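Ribosomal RNA small subunit methyltransferase E (Thermotoga maritima, PDB 1Z85) probably methylates the N3 position of a single uridine in 16S rRNA of the assembled 30S subunit, using S-adenosyl-L-methionine as methyl donor. Local coordinates at residues D29-H35 and R136-K140; T50-S56 and Y145-K149; E108-D112 and K230-I234. One frame throughout, in Å; residues are numbered along the deposited sequence.

Contact 1: residues D29-H35 and R136-K140; sequences DEREAHH and REAAK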
# COMPACT_ATOMS: atom_id res chain seq x y z
N ASP B 29 26.35 -11.77 12.34
CA ASP B 29 26.41 -12.95 11.47
C ASP B 29 26.85 -12.61 10.03
O ASP B 29 27.20 -11.46 9.72
CB ASP B 29 25.08 -13.72 11.50
CG ASP B 29 23.92 -12.97 10.85
OD1 ASP B 29 24.10 -11.84 10.34
OD2 ASP B 29 22.80 -13.54 10.83
N GLU B 30 26.87 -13.63 9.17
CA GLU B 30 27.44 -13.46 7.82
C GLU B 30 26.66 -12.45 7.01
O GLU B 30 27.22 -11.67 6.26
CB GLU B 30 27.47 -14.77 7.06
CG GLU B 30 27.96 -14.61 5.62
CD GLU B 30 28.35 -15.92 4.98
OE1 GLU B 30 28.31 -16.98 5.66
OE2 GLU B 30 28.70 -15.87 3.77
N ARG B 31 25.34 -12.50 7.17
CA ARG B 31 24.44 -11.62 6.48
C ARG B 31 24.77 -10.17 6.76
O ARG B 31 24.86 -9.38 5.83
CB ARG B 31 23.01 -11.95 6.89
CG ARG B 31 21.99 -10.90 6.53
CD ARG B 31 20.59 -11.45 6.72
NE ARG B 31 20.36 -12.44 5.70
CZ ARG B 31 19.75 -12.23 4.53
NH1 ARG B 31 19.24 -11.03 4.20
NH2 ARG B 31 19.62 -13.24 3.69
N GLU B 32 24.99 -9.82 8.02
CA GLU B 32 25.32 -8.43 8.39
C GLU B 32 26.68 -8.02 7.88
O GLU B 32 26.84 -6.89 7.42
CB GLU B 32 25.29 -8.18 9.90
CG GLU B 32 23.94 -8.24 10.56
CD GLU B 32 22.88 -7.34 9.91
OE1 GLU B 32 22.94 -6.10 10.08
OE2 GLU B 32 21.98 -7.91 9.23
N ALA B 33 27.67 -8.90 7.99
CA ALA B 33 29.01 -8.55 7.52
C ALA B 33 29.02 -8.20 6.03
O ALA B 33 29.78 -7.34 5.61
CB ALA B 33 30.01 -9.67 7.81
N HIS B 34 28.20 -8.89 5.23
CA HIS B 34 28.08 -8.57 3.81
C HIS B 34 27.48 -7.18 3.61
O HIS B 34 27.88 -6.47 2.71
CB HIS B 34 27.22 -9.60 3.07
CG HIS B 34 27.05 -9.30 1.61
ND1 HIS B 34 25.86 -8.85 1.07
CD2 HIS B 34 27.93 -9.36 0.58
CE1 HIS B 34 26.00 -8.66 -0.23
NE2 HIS B 34 27.25 -8.96 -0.55
N HIS B 35 26.53 -6.81 4.46
CA HIS B 35 25.81 -5.53 4.36
C HIS B 35 26.76 -4.42 4.73
O HIS B 35 26.68 -3.34 4.17
CB HIS B 35 24.50 -5.58 5.21
CG HIS B 35 23.84 -4.25 5.48
ND1 HIS B 35 23.07 -4.04 6.61
CD2 HIS B 35 23.82 -3.09 4.79
CE1 HIS B 35 22.61 -2.80 6.60
NE2 HIS B 35 23.06 -2.20 5.51
N ARG B 136 13.82 -8.92 10.36
CA ARG B 136 15.06 -8.22 10.62
C ARG B 136 15.29 -7.14 9.56
O ARG B 136 15.57 -6.01 9.87
CB ARG B 136 16.20 -9.22 10.64
CG ARG B 136 17.53 -8.59 10.93
CD ARG B 136 18.65 -9.22 10.15
NE ARG B 136 18.87 -10.57 10.63
CZ ARG B 136 20.04 -11.20 10.64
NH1 ARG B 136 21.17 -10.63 10.19
NH2 ARG B 136 20.08 -12.44 11.13
N GLU B 137 15.24 -7.50 8.29
CA GLU B 137 15.65 -6.55 7.25
C GLU B 137 14.68 -5.39 7.23
O GLU B 137 15.10 -4.26 7.13
CB GLU B 137 15.77 -7.22 5.87
CG GLU B 137 16.94 -8.28 5.76
CD GLU B 137 18.37 -7.70 5.96
OE1 GLU B 137 18.54 -6.48 6.18
OE2 GLU B 137 19.35 -8.46 5.88
N ALA B 138 13.39 -5.66 7.36
CA ALA B 138 12.36 -4.59 7.46
C ALA B 138 12.55 -3.67 8.66
O ALA B 138 12.51 -2.44 8.54
CB ALA B 138 10.96 -5.19 7.49
N ALA B 139 12.74 -4.25 9.82
CA ALA B 139 12.99 -3.47 11.03
C ALA B 139 14.23 -2.60 10.89
O ALA B 139 14.22 -1.46 11.31
CB ALA B 139 13.12 -4.44 12.22
N LYS B 140 15.32 -3.12 10.30
CA LYS B 140 16.54 -2.30 10.16
C LYS B 140 16.22 -1.09 9.29
O LYS B 140 16.67 0.00 9.58
CB LYS B 140 17.72 -3.08 9.55
CG LYS B 140 18.42 -4.04 10.51
CD LYS B 140 19.14 -5.19 9.75
CE LYS B 140 20.04 -4.68 8.61
NZ LYS B 140 20.83 -5.78 7.97
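Glu32 OE2 is gripped by two cationic side chains of helix 128-142. Lys140 NZ lies 2.7 Å from Glu32 OE2, on its syn lone pair. Arg136 NH1 comes to the anti side of Glu32 OE2, 3.0 Å away and tilted out of the carboxylate plane. The Glu32 chain folds at chi2 (-53°), which swings the carboxylate toward Lys140, and its other oxygen, OE1, accepts from Tyr18 N of strand 16-22. Arg136 reaches further, to Asp29, and holds it end-on: NH1 binds OD1, and NH2 lies 2.9 Å from Asp29 OD2, with guanidinium and carboxylate planes 24° apart. Asp29 is also the N-cap of helix 30-38. Its OD1 takes Glu32 N and Arg136 NH1 from opposite faces of the carboxylate, so one oxygen both caps the helix and enters the salt-bridge network that ties this helix, in the PUA-family part of the chain, to the SPOUT-type methyltransferase part. The helices themselves stay well apart, with segment axes 13.2 Å distant at closest approach, and long polar side chains bridge the interval. Over one face of the Arg136 guanidinium lies Arg31 CD, 3.6 Å from Arg136 NH1. Arg31 then turns at chi3 (-70°), and its NH1 makes a nearly straight bond to Glu137 OE2 (3.1 Å). The remaining oxygen of Glu137, OE1, accepts from Lys140 NZ. That same ammonium group donates to His35 ND1 at 3.1 Å, approaching tilted from the imidazole plane.

Contact 2: residues T50-S56 and Y145-K149; sequences TDGNGFS and YLFPK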
# COMPACT_ATOMS: atom_id res chain seq x y z
N THR B 50 21.16 -2.71 16.75
CA THR B 50 20.13 -3.10 17.69
C THR B 50 20.17 -4.59 17.91
O THR B 50 20.61 -5.34 17.04
CB THR B 50 18.72 -2.71 17.22
OG1 THR B 50 17.74 -3.15 18.19
CG2 THR B 50 18.42 -3.31 15.87
N ASP B 51 19.70 -5.03 19.08
CA ASP B 51 19.55 -6.46 19.31
C ASP B 51 18.15 -6.96 18.93
O ASP B 51 17.89 -8.12 19.05
CB ASP B 51 19.88 -6.82 20.77
CG ASP B 51 19.07 -6.04 21.76
OD1 ASP B 51 18.23 -5.24 21.33
OD2 ASP B 51 19.32 -6.20 22.98
N GLY B 52 17.26 -6.07 18.50
CA GLY B 52 15.87 -6.44 18.28
C GLY B 52 15.00 -6.62 19.51
O GLY B 52 13.84 -7.04 19.40
N ASN B 53 15.52 -6.30 20.70
CA ASN B 53 14.69 -6.30 21.92
C ASN B 53 14.57 -4.91 22.52
O ASN B 53 14.31 -4.76 23.71
CB ASN B 53 15.22 -7.27 22.96
CG ASN B 53 15.55 -8.61 22.36
OD1 ASN B 53 16.66 -9.12 22.55
ND2 ASN B 53 14.61 -9.19 21.60
N GLY B 54 14.70 -3.90 21.69
CA GLY B 54 14.47 -2.52 22.12
C GLY B 54 15.71 -1.70 22.41
O GLY B 54 15.62 -0.49 22.69
N PHE B 55 16.88 -2.33 22.32
CA PHE B 55 18.08 -1.60 22.65
C PHE B 55 18.84 -1.15 21.44
O PHE B 55 18.81 -1.80 20.37
CB PHE B 55 18.95 -2.39 23.62
CG PHE B 55 18.31 -2.57 24.97
CD1 PHE B 55 17.40 -3.61 25.17
CD2 PHE B 55 18.57 -1.70 26.00
CE1 PHE B 55 16.77 -3.79 26.39
CE2 PHE B 55 17.95 -1.87 27.23
CZ PHE B 55 17.04 -2.93 27.42
N SER B 56 19.49 -0.00 21.62
CA SER B 56 20.39 0.57 20.64
C SER B 56 21.82 0.53 21.21
O SER B 56 22.04 0.86 22.39
CB SER B 56 19.96 2.00 20.31
OG SER B 56 20.90 2.65 19.47
N TYR B 145 13.40 -0.96 16.93
CA TYR B 145 14.37 -1.56 17.83
C TYR B 145 13.85 -2.80 18.53
O TYR B 145 14.65 -3.68 18.93
CB TYR B 145 14.85 -0.52 18.87
CG TYR B 145 15.63 0.58 18.21
CD1 TYR B 145 14.99 1.67 17.65
CD2 TYR B 145 17.01 0.51 18.13
CE1 TYR B 145 15.71 2.69 17.02
CE2 TYR B 145 17.74 1.52 17.52
CZ TYR B 145 17.08 2.60 16.96
OH TYR B 145 17.79 3.59 16.33
N LEU B 146 12.53 -2.87 18.70
CA LEU B 146 11.89 -4.03 19.29
C LEU B 146 11.14 -4.73 18.18
O LEU B 146 10.16 -4.21 17.68
CB LEU B 146 10.96 -3.62 20.45
CG LEU B 146 10.15 -4.78 21.09
CD1 LEU B 146 11.02 -5.82 21.80
CD2 LEU B 146 9.11 -4.27 22.06
N PHE B 147 11.63 -5.89 17.76
CA PHE B 147 11.10 -6.56 16.56
C PHE B 147 9.81 -7.26 16.98
O PHE B 147 9.73 -7.70 18.13
CB PHE B 147 12.13 -7.63 16.06
CG PHE B 147 13.42 -7.07 15.46
CD1 PHE B 147 13.69 -5.72 15.38
CD2 PHE B 147 14.39 -7.94 15.00
CE1 PHE B 147 14.89 -5.24 14.85
CE2 PHE B 147 15.61 -7.47 14.45
CZ PHE B 147 15.84 -6.13 14.37
N PRO B 148 8.82 -7.43 16.06
CA PRO B 148 7.73 -8.35 16.35
C PRO B 148 8.23 -9.78 16.52
O PRO B 148 9.21 -10.18 15.89
CB PRO B 148 6.82 -8.26 15.11
CG PRO B 148 7.70 -7.78 14.02
CD PRO B 148 8.68 -6.86 14.71
N LYS B 149 7.55 -10.52 17.38
CA LYS B 149 7.79 -11.93 17.55
C LYS B 149 7.07 -12.65 16.42
O LYS B 149 6.13 -12.11 15.88
CB LYS B 149 7.23 -12.43 18.89
CG LYS B 149 7.52 -11.59 20.13
CD LYS B 149 9.00 -11.32 20.37
CE LYS B 149 9.21 -10.62 21.75
NZ LYS B 149 10.56 -9.98 21.93
O HOH W 1 11.59 -8.79 19.68
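Gly54 N donates to Tyr145 O (2.8 Å) and Phe147 N to Gly52 O (3.0 Å), the latter bond nearly straight, and together they make a single beta bridge between Asn53 and Leu146. The bridge joins the turn between strands 46-50 and 55-64, in the PUA-family part, to the loop that follows helix 128-142 in the methyltransferase part, whose alpha/beta knot belongs to the SPOUT class. Beside it, Gly52 CA sits over the centre of the Phe147 ring in a CH-pi contact, 3.6 Å from the ring centroid; a side chain on Gly52 would run into Phe147 CD2. Leu146 CD1 packs on Asn53 CA, and the Tyr145 ring presents its edge to Phe55 O while CE2 touches Ser56 CB at 3.6 Å. The turn is shaped from within. With Thr50 OG1 anti to the backbone N (chi1 179°), the hydroxyl accepts from Gly52 N in an ST turn and donates to Phe55 O, and Asp51 OD1 accepts from Asn53 N in an Asx turn. A valine in place of Thr50 would probably leave Gly52 N and Phe55 O without the hydroxyl that serves both, and the turn less firmly held. Further out, Glu48 OE2 binds both Tyr145 OH and Ser56 OG, fixing the far end of the tyrosine against the strand, while the Glu80 carboxylate receives Tyr145 N and Leu146 N. Beside Phe147 and Lys149, a water donates to Gly52 O and to Phe147 O, and accepts from Lys149 NZ at 2.7 Å.

Contact 3: residues E108-D112 and K230-I234; sequences ELGVD and KKQKI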
# COMPACT_ATOMS: atom_id res chain seq x y z
N GLU B 108 6.29 -2.72 9.65
CA GLU B 108 6.07 -1.34 9.35
C GLU B 108 4.98 -0.65 10.14
O GLU B 108 5.12 0.49 10.51
CB GLU B 108 5.71 -1.21 7.86
CG GLU B 108 6.26 -0.02 7.28
CD GLU B 108 5.78 0.24 5.87
OE1 GLU B 108 5.59 -0.73 5.10
OE2 GLU B 108 5.63 1.43 5.56
N LEU B 109 3.88 -1.36 10.33
CA LEU B 109 2.66 -0.84 10.93
C LEU B 109 2.55 -1.09 12.43
O LEU B 109 1.45 -1.01 13.01
CB LEU B 109 1.41 -1.46 10.24
CG LEU B 109 1.32 -1.09 8.74
CD1 LEU B 109 0.23 -1.86 8.03
CD2 LEU B 109 1.10 0.40 8.59
N GLY B 110 3.66 -1.41 13.06
CA GLY B 110 3.67 -1.52 14.50
C GLY B 110 3.00 -2.74 15.12
O GLY B 110 2.71 -2.77 16.32
N VAL B 111 2.77 -3.78 14.34
CA VAL B 111 2.31 -5.05 14.89
C VAL B 111 3.37 -5.63 15.84
O VAL B 111 4.57 -5.58 15.55
CB VAL B 111 1.97 -6.05 13.74
CG1 VAL B 111 1.75 -7.44 14.23
CG2 VAL B 111 0.78 -5.54 12.93
N ASP B 112 2.89 -6.15 16.98
CA ASP B 112 3.75 -6.74 18.04
C ASP B 112 4.01 -8.24 17.91
O ASP B 112 5.09 -8.69 18.24
CB ASP B 112 3.13 -6.46 19.43
CG ASP B 112 3.02 -4.98 19.72
OD1 ASP B 112 4.04 -4.27 19.70
OD2 ASP B 112 1.90 -4.51 19.90
N LYS B 230 -5.55 3.74 14.88
CA LYS B 230 -6.57 3.89 15.94
C LYS B 230 -5.98 3.45 17.29
O LYS B 230 -6.15 4.10 18.29
CB LYS B 230 -7.81 3.05 15.56
CG LYS B 230 -9.15 3.63 15.92
CD LYS B 230 -9.49 4.91 15.16
N LYS B 231 -5.21 2.37 17.29
CA LYS B 231 -4.52 1.89 18.48
C LYS B 231 -3.20 2.61 18.81
O LYS B 231 -2.50 2.24 19.77
CB LYS B 231 -4.24 0.40 18.30
CG LYS B 231 -5.48 -0.44 18.40
CD LYS B 231 -6.11 -0.16 19.73
CE LYS B 231 -6.71 -1.35 20.39
NZ LYS B 231 -7.54 -0.77 21.48
N GLN B 232 -2.88 3.61 18.01
CA GLN B 232 -1.64 4.35 18.15
C GLN B 232 -0.38 3.48 18.16
O GLN B 232 0.57 3.77 18.87
CB GLN B 232 -1.73 5.24 19.38
CG GLN B 232 -2.24 6.61 19.01
CD GLN B 232 -3.40 7.07 19.84
OE1 GLN B 232 -4.53 7.18 19.33
NE2 GLN B 232 -3.15 7.37 21.11
N LYS B 233 -0.40 2.39 17.40
CA LYS B 233 0.80 1.62 17.15
C LYS B 233 1.70 2.32 16.11
O LYS B 233 2.90 2.07 16.03
CB LYS B 233 0.42 0.25 16.66
CG LYS B 233 -0.32 -0.60 17.76
CD LYS B 233 0.65 -1.12 18.76
CE LYS B 233 0.00 -1.87 19.91
NZ LYS B 233 1.12 -2.17 20.86
N ILE B 234 1.09 3.19 15.31
CA ILE B 234 1.82 4.17 14.49
C ILE B 234 1.25 5.59 14.65
O ILE B 234 0.19 5.87 15.28
CB ILE B 234 1.78 3.83 12.99
CG1 ILE B 234 0.35 3.47 12.58
CG2 ILE B 234 2.76 2.78 12.72
CD1 ILE B 234 0.13 3.25 11.13
OXT ILE B 234 1.88 6.51 14.11
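A bend at chi2 (-77°) followed by an extended run to NZ carries Lys233 past the backbone of Gly110 to Asp112, whose chi1 of -61° sets CG beside its own backbone N. The two side chains cross at about a right angle, and Lys233 NZ meets the syn lone pair of Asp112 OD2 at 2.6 Å in a salt bridge. On the way Lys233 CD passes 3.6 Å from Gly110 O. Gly110 is the C-prime residue of the Schellman motif that ends helix 96-108; a CB there would collide with Lys233 O, so the missing side chain leaves room for the C-terminal tail. Next to the salt bridge the packing is apolar. Ile234 and Leu109 lie side by side, with Ile234 CD1 3.9 Å from Leu109 CD2, and Ile234 CG2 rests against Leu109 C. Both charged ends have further partners: Lys233 NZ also binds Glu85 O, and Asp112 OD2 accepts from Leu87 N at the start of strand 87-92. The contact thus fastens the end of the chain, just beyond helix 216-230, to the turn between helix 96-108 and strand 113-117. Leu109 and Ile234 touch Val224 and Ala228 of helix 216-230, respectively, and across the dimer interface they pack on Thr218 and Leu214 of the second subunit, in the same order.

Overall arrangement
The three contacts run from the junction of the two family regions into the methyltransferase part. Contacts 1 and 2 both join the PUA-family region to helix 128-142 or the loop after it; their centres are about 13 Å apart, and Phe147 packs on Ala139 and Arg136 between them. Contact 3 lies wholly on the methyltransferase side, its centre about 15 Å from that of contact 2 and about 23 Å from that of contact 1. Lys149 N probably donates to Asp112 O, and Pro148 CB packs on Val111 O and Asp112 O, linking contacts 2 and 3 where strands 113-117 and 149-152 begin. Along the chain the first segments of contacts 1, 2 and 3 come in that order, then their second segments likewise, so N-terminal region, central helices and C-terminal tail are tied together.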